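Local coordinates for CELL WALL surface anchor family protein (Streptococcus pneumoniae, PDB 3ZGH) that probably serves as a pneumococcal surface adhesin, its basic MSCRAMM-type domain binding keratin 10 of the host, at residues A[36-41]-A[184-189]; A[64-69]-A[84-89]. All blocks are in the same frame, centred on the assembly; numbering follows the deposited sequence.

Overall arrangement
The two contacts lie on the same side of the domain, their centres about 10 Å apart, and contact 2 is nested along the chain within the long loop that contact 1 closes. Both draw on the seven-stranded antiparallel sheet: contact 1 at its outermost strand 28-38, contact 2 at strand 57-65, two places further in. Segment 184-189 approaches that edge strand from a loop, whereas 84-89 brings in the middle strand of a separate three-stranded sheet. D38 of contact 1 joins them, its OD2 hydrogen-bonded to the hydroxyls of Y66 and Y84 from contact 2. Sheet edge, second sheet and late loop are thus tied together in this MSCRAMM fold.

Contact 1. Residues A[36-41]-A[184-189]; sequences GVDSVY and INYFNG
The Y186 ring carries CA of D38 squarely over one face, a CH-pi contact with CA 3.8 Å from the ring centroid and only 6° off the normal, while V37 O and S39 N approach it obliquely. The F187 ring is met obliquely by G36 N and has Y47 edge-to-face. This is the margin of the large antiparallel sheet of the MSCRAMM domain, where strand 28-38 receives a type I beta turn, N185 to N188. The turn offers Y186 O to V37 N at 3.0 Å; G36, with no side chain, lets that carbonyl oxygen, Y186 O, come within 3.3 Å of its CA. With chi1 at -71°, CG of Y186 stands anti to its carbonyl carbon and the ring runs alongside D38, carboxylate and ring planes 32° apart. V40 CG2 touches Y186 OH at 3.6 Å, and S39 OG lies beside CE1. Tyrosine suits this buried position because its ring packs under the backbone while its hydroxyl hydrogen-bonds to that of Y84. N185 OD1 forms an Asx turn by accepting from F187 N. D38 is held through both carboxylate oxygens: OD2 is hydrogen-bonded to the hydroxyls of Y84 and Y66, and OD1, in an Asx turn, accepts V40 N at 2.8 Å nearly along the C-O axis and Y41 N at 2.9 Å from above the carboxylate plane.

Contact 2. Residues A[64-69]-A[84-89]; sequences VTYVNP and YSIYNS
Near the end of strand 57-65, V64 faces I86 and N88, and the touching parts of the two segments run 141° apart in direction. No hydrogen bond joins them, and even the closest CA atoms, those of V64 and N88, are 6.3 Å apart, so side chains make the contact. At the strand's last residue, T65, OG1 accepts V67 N at 3.0 Å in an ST turn, which turns the chain. In 84-89, Y84, I86 and N88 direct their CB atoms toward the other segment and S85 and Y87 away, the alternation of strand 85-87 carried to the residues on either side. V64 CG2 meets N88 CB at 3.8 Å, and V64 CG1 meets I86 CD1 at 4.0 Å. The arrangement resembles the layer between the faces of a beta sandwich: the seven-stranded sheet supplies V64, the three-stranded sheet I86, and their branched aliphatic chains meet between the two sheets, beside the Y66 ring. Chi1 of 57° sets CG1 of I86 between backbone N and carbonyl carbon, and the extended chi2 carries CD1 to V64 CG1 and Y66 CE2, while CG2 lies 3.8 Å from Y66 OH. That hydroxyl also sits in the plane of the Y84 ring, at its edge, 3.6 Å from Y84 CE2. Tyrosine suits both places, burying a ring while each phenol reaches OD2 of D38. Buried N88 has its ND2 hydrogen-bonded to S157 OG.

Contact 1. Residues A[36-41]-A[184-189]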
ATOM      1  N   GLY A  36      -3.513  10.897   4.675  1.00 28.21           N
ATOM      2  CA  GLY A  36      -4.108  10.899   5.993  1.00 30.29           C
ATOM      3  C   GLY A  36      -3.256  11.747   6.925  1.00 31.44           C
ATOM      4  O   GLY A  36      -2.481  12.584   6.467  1.00 31.97           O
ATOM      5  N   VAL A  37      -3.418  11.541   8.232  1.00 31.61           N
ATOM      6  CA  VAL A  37      -2.742  12.356   9.223  1.00 32.68           C
ATOM      7  C   VAL A  37      -2.071  11.446  10.231  1.00 31.78           C
ATOM      8  O   VAL A  37      -2.718  10.582  10.850  1.00 33.12           O
ATOM      9  CB  VAL A  37      -3.738  13.306   9.938  1.00 35.37           C
ATOM     10  CG1 VAL A  37      -3.079  14.020  11.141  1.00 37.60           C
ATOM     11  CG2 VAL A  37      -4.293  14.325   8.942  1.00 36.42           C
ATOM     12  N   ASP A  38      -0.773  11.618  10.389  1.00 30.50           N
ATOM     13  CA  ASP A  38      -0.056  10.948  11.490  1.00 31.56           C
ATOM     14  C   ASP A  38      -0.404  11.679  12.787  1.00 34.72           C
ATOM     15  O   ASP A  38      -0.009  12.827  12.949  1.00 35.54           O
ATOM     16  CB  ASP A  38       1.451  10.975  11.222  1.00 30.86           C
ATOM     17  CG  ASP A  38       2.280  10.373  12.349  1.00 32.29           C
ATOM     18  OD1 ASP A  38       2.062  10.721  13.548  1.00 33.51           O
ATOM     19  OD2 ASP A  38       3.163   9.538  12.020  1.00 32.13           O
ATOM     20  N   SER A  39      -1.155  11.008  13.677  1.00 37.60           N
ATOM     21  CA  SER A  39      -1.662  11.559  14.966  1.00 42.60           C
ATOM     22  C   SER A  39      -0.583  11.991  15.941  1.00 42.56           C
ATOM     23  O   SER A  39      -0.819  12.826  16.826  1.00 44.32           O
ATOM     24  CB  SER A  39      -2.401  10.472  15.761  1.00 48.63           C
ATOM     25  OG  SER A  39      -3.472   9.891  15.079  1.00 53.64           O
ATOM     26  N   VAL A  40       0.576  11.354  15.852  1.00 41.67           N
ATOM     27  CA  VAL A  40       1.617  11.602  16.828  1.00 41.87           C
ATOM     28  C   VAL A  40       2.373  12.862  16.467  1.00 40.70           C
ATOM     29  O   VAL A  40       2.630  13.694  17.324  1.00 43.27           O
ATOM     30  CB  VAL A  40       2.596  10.411  16.931  1.00 43.16           C
ATOM     31  CG1 VAL A  40       3.729  10.721  17.929  1.00 43.62           C
ATOM     32  CG2 VAL A  40       1.842   9.159  17.352  1.00 45.29           C
ATOM     33  N   TYR A  41       2.750  12.995  15.208  1.00 36.61           N
ATOM     34  CA  TYR A  41       3.567  14.127  14.788  1.00 38.17           C
ATOM     35  C   TYR A  41       2.741  15.237  14.111  1.00 40.30           C
ATOM     36  O   TYR A  41       3.272  16.291  13.795  1.00 41.84           O
ATOM     37  CB  TYR A  41       4.736  13.638  13.899  1.00 37.44           C
ATOM     38  CG  TYR A  41       5.732  12.843  14.724  1.00 38.57           C
ATOM     39  CD1 TYR A  41       6.595  13.487  15.601  1.00 42.77           C
ATOM     40  CD2 TYR A  41       5.747  11.455  14.692  1.00 36.59           C
ATOM     41  CE1 TYR A  41       7.490  12.758  16.406  1.00 43.50           C
ATOM     42  CE2 TYR A  41       6.646  10.715  15.487  1.00 37.71           C
ATOM     43  CZ  TYR A  41       7.498  11.378  16.339  1.00 41.09           C
ATOM     44  OH  TYR A  41       8.360  10.641  17.112  1.00 42.30           O
ATOM     45  N   ILE A 184      -5.513   2.463  15.291  1.00 58.36           N
ATOM     46  CA  ILE A 184      -5.700   3.820  14.786  1.00 49.34           C
ATOM     47  C   ILE A 184      -5.056   3.915  13.394  1.00 41.05           C
ATOM     48  O   ILE A 184      -3.832   4.075  13.263  1.00 39.59           O
ATOM     49  CB  ILE A 184      -5.058   4.876  15.723  1.00 59.05           C
ATOM     50  CG1 ILE A 184      -5.575   4.741  17.169  1.00 67.56           C
ATOM     51  CG2 ILE A 184      -5.295   6.285  15.201  1.00 54.21           C
ATOM     52  CD1 ILE A 184      -7.077   4.794  17.321  1.00 73.18           C
ATOM     53  N   ASN A 185      -5.884   3.785  12.363  1.00 37.99           N
ATOM     54  CA  ASN A 185      -5.438   3.948  10.987  1.00 35.14           C
ATOM     55  C   ASN A 185      -5.334   5.428  10.661  1.00 34.80           C
ATOM     56  O   ASN A 185      -6.332   6.156  10.731  1.00 36.66           O
ATOM     57  CB  ASN A 185      -6.437   3.272  10.044  1.00 35.96           C
ATOM     58  CG  ASN A 185      -6.031   3.367   8.608  1.00 36.63           C
ATOM     59  OD1 ASN A 185      -4.982   3.928   8.271  1.00 34.96           O
ATOM     60  ND2 ASN A 185      -6.850   2.789   7.733  1.00 39.03           N
ATOM     61  N   TYR A 186      -4.139   5.865  10.288  1.00 33.35           N
ATOM     62  CA  TYR A 186      -3.880   7.262   9.940  1.00 32.44           C
ATOM     63  C   TYR A 186      -4.653   7.756   8.681  1.00 31.74           C
ATOM     64  O   TYR A 186      -4.855   8.954   8.517  1.00 30.66           O
ATOM     65  CB  TYR A 186      -2.382   7.450   9.724  1.00 30.02           C
ATOM     66  CG  TYR A 186      -1.540   7.369  11.006  1.00 29.80           C
ATOM     67  CD1 TYR A 186      -2.109   7.554  12.255  1.00 30.70           C
ATOM     68  CD2 TYR A 186      -0.169   7.108  10.946  1.00 28.44           C
ATOM     69  CE1 TYR A 186      -1.349   7.505  13.400  1.00 33.93           C
ATOM     70  CE2 TYR A 186       0.605   7.069  12.088  1.00 29.63           C
ATOM     71  CZ  TYR A 186       0.020   7.260  13.309  1.00 33.42           C
ATOM     72  OH  TYR A 186       0.788   7.214  14.469  1.00 34.79           O
ATOM     73  N   PHE A 187      -5.055   6.830   7.809  1.00 31.15           N
ATOM     74  CA  PHE A 187      -5.890   7.158   6.648  1.00 31.59           C
ATOM     75  C   PHE A 187      -7.392   7.084   6.954  1.00 37.03           C
ATOM     76  O   PHE A 187      -8.221   7.281   6.058  1.00 40.28           O
ATOM     77  CB  PHE A 187      -5.572   6.203   5.500  1.00 29.57           C
ATOM     78  CG  PHE A 187      -4.173   6.297   5.030  1.00 28.71           C
ATOM     79  CD1 PHE A 187      -3.714   7.463   4.414  1.00 28.44           C
ATOM     80  CD2 PHE A 187      -3.298   5.232   5.205  1.00 27.36           C
ATOM     81  CE1 PHE A 187      -2.399   7.567   3.978  1.00 27.26           C
ATOM     82  CE2 PHE A 187      -1.995   5.317   4.757  1.00 25.27           C
ATOM     83  CZ  PHE A 187      -1.528   6.488   4.161  1.00 26.62           C
ATOM     84  N   ASN A 188      -7.712   6.720   8.188  1.00 41.33           N
ATOM     85  CA  ASN A 188      -9.088   6.632   8.702  1.00 56.69           C
ATOM     86  C   ASN A 188     -10.157   6.107   7.749  1.00 66.98           C
ATOM     87  O   ASN A 188     -11.218   6.732   7.609  1.00 69.62           O
ATOM     88  CB  ASN A 188      -9.544   7.986   9.234  1.00 65.18           C
ATOM     89  CG  ASN A 188     -10.728   7.860  10.196  1.00 75.68           C
ATOM     90  OD1 ASN A 188     -11.106   6.750  10.587  1.00 80.74           O
ATOM     91  ND2 ASN A 188     -11.313   8.998  10.577  1.00 81.04           N
ATOM     92  N   GLY A 189      -9.880   4.961   7.119  1.00 79.10           N
ATOM     93  CA  GLY A 189     -10.802   4.294   6.207  1.00 82.41           C
ATOM     94  C   GLY A 189     -11.288   5.104   5.011  1.00 83.79           C
ATOM     95  O   GLY A 189     -12.154   4.638   4.268  1.00 86.23           O
TER

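Contact 2. Residues A[64-69]-A[84-89]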
ATOM      1  N   VAL A  64       3.597   3.554   1.432  1.00 22.84           N
ATOM      2  CA  VAL A  64       3.222   4.548   2.429  1.00 22.23           C
ATOM      3  C   VAL A  64       4.466   5.374   2.726  1.00 22.15           C
ATOM      4  O   VAL A  64       5.548   4.821   2.886  1.00 23.61           O
ATOM      5  CB  VAL A  64       2.700   3.853   3.697  1.00 24.25           C
ATOM      6  CG1 VAL A  64       2.632   4.833   4.899  1.00 27.69           C
ATOM      7  CG2 VAL A  64       1.334   3.247   3.414  1.00 25.89           C
ATOM      8  N   THR A  65       4.330   6.694   2.774  1.00 24.23           N
ATOM      9  CA  THR A  65       5.484   7.567   2.892  1.00 24.54           C
ATOM     10  C   THR A  65       5.082   8.947   3.407  1.00 25.19           C
ATOM     11  O   THR A  65       3.921   9.361   3.255  1.00 25.11           O
ATOM     12  CB  THR A  65       6.176   7.733   1.511  1.00 25.06           C
ATOM     13  OG1 THR A  65       7.251   8.671   1.615  1.00 25.76           O
ATOM     14  CG2 THR A  65       5.196   8.196   0.417  1.00 23.35           C
ATOM     15  N   TYR A  66       6.049   9.663   3.990  1.00 23.94           N
ATOM     16  CA  TYR A  66       5.826  11.034   4.388  1.00 25.08           C
ATOM     17  C   TYR A  66       6.147  12.024   3.280  1.00 27.02           C
ATOM     18  O   TYR A  66       5.972  13.231   3.466  1.00 27.13           O
ATOM     19  CB  TYR A  66       6.611  11.372   5.674  1.00 26.10           C
ATOM     20  CG  TYR A  66       6.073  10.602   6.857  1.00 27.80           C
ATOM     21  CD1 TYR A  66       5.071  11.150   7.677  1.00 28.01           C
ATOM     22  CD2 TYR A  66       6.527   9.304   7.134  1.00 28.89           C
ATOM     23  CE1 TYR A  66       4.563  10.433   8.733  1.00 27.71           C
ATOM     24  CE2 TYR A  66       6.024   8.587   8.174  1.00 28.35           C
ATOM     25  CZ  TYR A  66       5.044   9.149   8.976  1.00 28.57           C
ATOM     26  OH  TYR A  66       4.573   8.422  10.045  1.00 29.58           O
ATOM     27  N   VAL A  67       6.598  11.524   2.128  1.00 27.20           N
ATOM     28  CA  VAL A  67       6.869  12.370   0.962  1.00 26.67           C
ATOM     29  C   VAL A  67       5.573  12.560   0.157  1.00 26.15           C
ATOM     30  O   VAL A  67       4.920  11.587  -0.232  1.00 25.64           O
ATOM     31  CB  VAL A  67       7.940  11.727   0.030  1.00 26.85           C
ATOM     32  CG1 VAL A  67       8.190  12.598  -1.241  1.00 29.25           C
ATOM     33  CG2 VAL A  67       9.263  11.519   0.794  1.00 25.96           C
ATOM     34  N   ASN A  68       5.193  13.812  -0.057  1.00 26.10           N
ATOM     35  CA  ASN A  68       4.012  14.128  -0.849  1.00 26.63           C
ATOM     36  C   ASN A  68       4.222  13.709  -2.308  1.00 27.20           C
ATOM     37  O   ASN A  68       5.100  14.247  -2.981  1.00 28.27           O
ATOM     38  CB  ASN A  68       3.741  15.642  -0.799  1.00 27.91           C
ATOM     39  CG  ASN A  68       2.422  16.007  -1.499  1.00 29.64           C
ATOM     40  OD1 ASN A  68       1.977  15.297  -2.418  1.00 30.16           O
ATOM     41  ND2 ASN A  68       1.755  17.048  -1.009  1.00 29.72           N
ATOM     42  N   PRO A  69       3.428  12.756  -2.814  1.00 28.11           N
ATOM     43  CA  PRO A  69       3.739  12.272  -4.166  1.00 29.78           C
ATOM     44  C   PRO A  69       3.552  13.342  -5.229  1.00 34.05           C
ATOM     45  O   PRO A  69       4.084  13.217  -6.333  1.00 36.33           O
ATOM     46  CB  PRO A  69       2.727  11.151  -4.402  1.00 31.27           C
ATOM     47  CG  PRO A  69       2.197  10.769  -3.034  1.00 32.62           C
ATOM     48  CD  PRO A  69       2.327  12.013  -2.170  1.00 31.04           C
ATOM     49  N   TYR A  84      10.785   5.650  16.199  1.00 33.82           N
ATOM     50  CA  TYR A  84       9.352   5.628  15.893  1.00 32.92           C
ATOM     51  C   TYR A  84       9.172   4.666  14.746  1.00 34.61           C
ATOM     52  O   TYR A  84      10.052   4.572  13.905  1.00 35.22           O
ATOM     53  CB  TYR A  84       8.901   7.017  15.421  1.00 33.62           C
ATOM     54  CG  TYR A  84       7.453   7.167  15.013  1.00 33.03           C
ATOM     55  CD1 TYR A  84       6.426   7.019  15.937  1.00 35.89           C
ATOM     56  CD2 TYR A  84       7.119   7.529  13.722  1.00 33.08           C
ATOM     57  CE1 TYR A  84       5.090   7.209  15.566  1.00 36.56           C
ATOM     58  CE2 TYR A  84       5.788   7.713  13.333  1.00 32.81           C
ATOM     59  CZ  TYR A  84       4.786   7.563  14.269  1.00 34.71           C
ATOM     60  OH  TYR A  84       3.470   7.765  13.913  1.00 34.78           O
ATOM     61  N   SER A  85       8.050   3.962  14.673  1.00 33.92           N
ATOM     62  CA  SER A  85       7.860   3.012  13.589  1.00 34.35           C
ATOM     63  C   SER A  85       6.402   2.845  13.195  1.00 30.64           C
ATOM     64  O   SER A  85       5.520   2.847  14.077  1.00 31.53           O
ATOM     65  CB  SER A  85       8.425   1.638  13.994  1.00 41.05           C
ATOM     66  OG  SER A  85       8.523   0.815  12.839  1.00 43.52           O
ATOM     67  N   ILE A  86       6.156   2.666  11.897  1.00 26.53           N
ATOM     68  CA  ILE A  86       4.785   2.459  11.398  1.00 29.46           C
ATOM     69  C   ILE A  86       4.624   1.173  10.570  1.00 29.60           C
ATOM     70  O   ILE A  86       5.575   0.726   9.938  1.00 29.19           O
ATOM     71  CB  ILE A  86       4.306   3.642  10.526  1.00 28.89           C
ATOM     72  CG1 ILE A  86       5.260   3.876   9.361  1.00 29.19           C
ATOM     73  CG2 ILE A  86       4.174   4.925  11.365  1.00 30.16           C
ATOM     74  CD1 ILE A  86       4.677   4.789   8.282  1.00 28.61           C
ATOM     75  N   TYR A  87       3.420   0.590  10.607  1.00 30.32           N
ATOM     76  CA  TYR A  87       3.019  -0.503   9.697  1.00 29.98           C
ATOM     77  C   TYR A  87       2.278   0.079   8.493  1.00 30.47           C
ATOM     78  O   TYR A  87       1.672   1.149   8.610  1.00 31.47           O
ATOM     79  CB  TYR A  87       2.054  -1.442  10.401  1.00 29.37           C
ATOM     80  CG  TYR A  87       2.623  -2.242  11.554  1.00 33.01           C
ATOM     81  CD1 TYR A  87       3.770  -3.011  11.399  1.00 34.08           C
ATOM     82  CD2 TYR A  87       1.977  -2.267  12.784  1.00 34.56           C
ATOM     83  CE1 TYR A  87       4.257  -3.780  12.440  1.00 36.30           C
ATOM     84  CE2 TYR A  87       2.457  -3.016  13.827  1.00 38.08           C
ATOM     85  CZ  TYR A  87       3.602  -3.767  13.657  1.00 39.28           C
ATOM     86  OH  TYR A  87       4.075  -4.522  14.704  1.00 43.87           O
ATOM     87  N   ASN A  88       2.292  -0.616   7.342  1.00 29.37           N
ATOM     88  CA  ASN A  88       1.447  -0.231   6.199  1.00 26.74           C
ATOM     89  C   ASN A  88       0.275  -1.221   6.002  1.00 29.00           C
ATOM     90  O   ASN A  88      -0.423  -1.174   4.991  1.00 30.05           O
ATOM     91  CB  ASN A  88       2.264  -0.147   4.906  1.00 27.09           C
ATOM     92  CG  ASN A  88       2.752  -1.518   4.417  1.00 29.17           C
ATOM     93  OD1 ASN A  88       2.786  -2.500   5.193  1.00 30.79           O
ATOM     94  ND2 ASN A  88       3.190  -1.573   3.147  1.00 27.02           N
ATOM     95  N   SER A  89       0.061  -2.130   6.948  1.00 32.00           N
ATOM     96  CA  SER A  89      -1.048  -3.061   6.801  1.00 35.60           C
ATOM     97  C   SER A  89      -1.698  -3.304   8.136  1.00 37.81           C
ATOM     98  O   SER A  89      -1.022  -3.291   9.154  1.00 35.97           O
ATOM     99  CB  SER A  89      -0.588  -4.389   6.199  1.00 39.52           C
ATOM    100  OG  SER A  89       0.457  -4.934   6.970  1.00 43.73           O
TER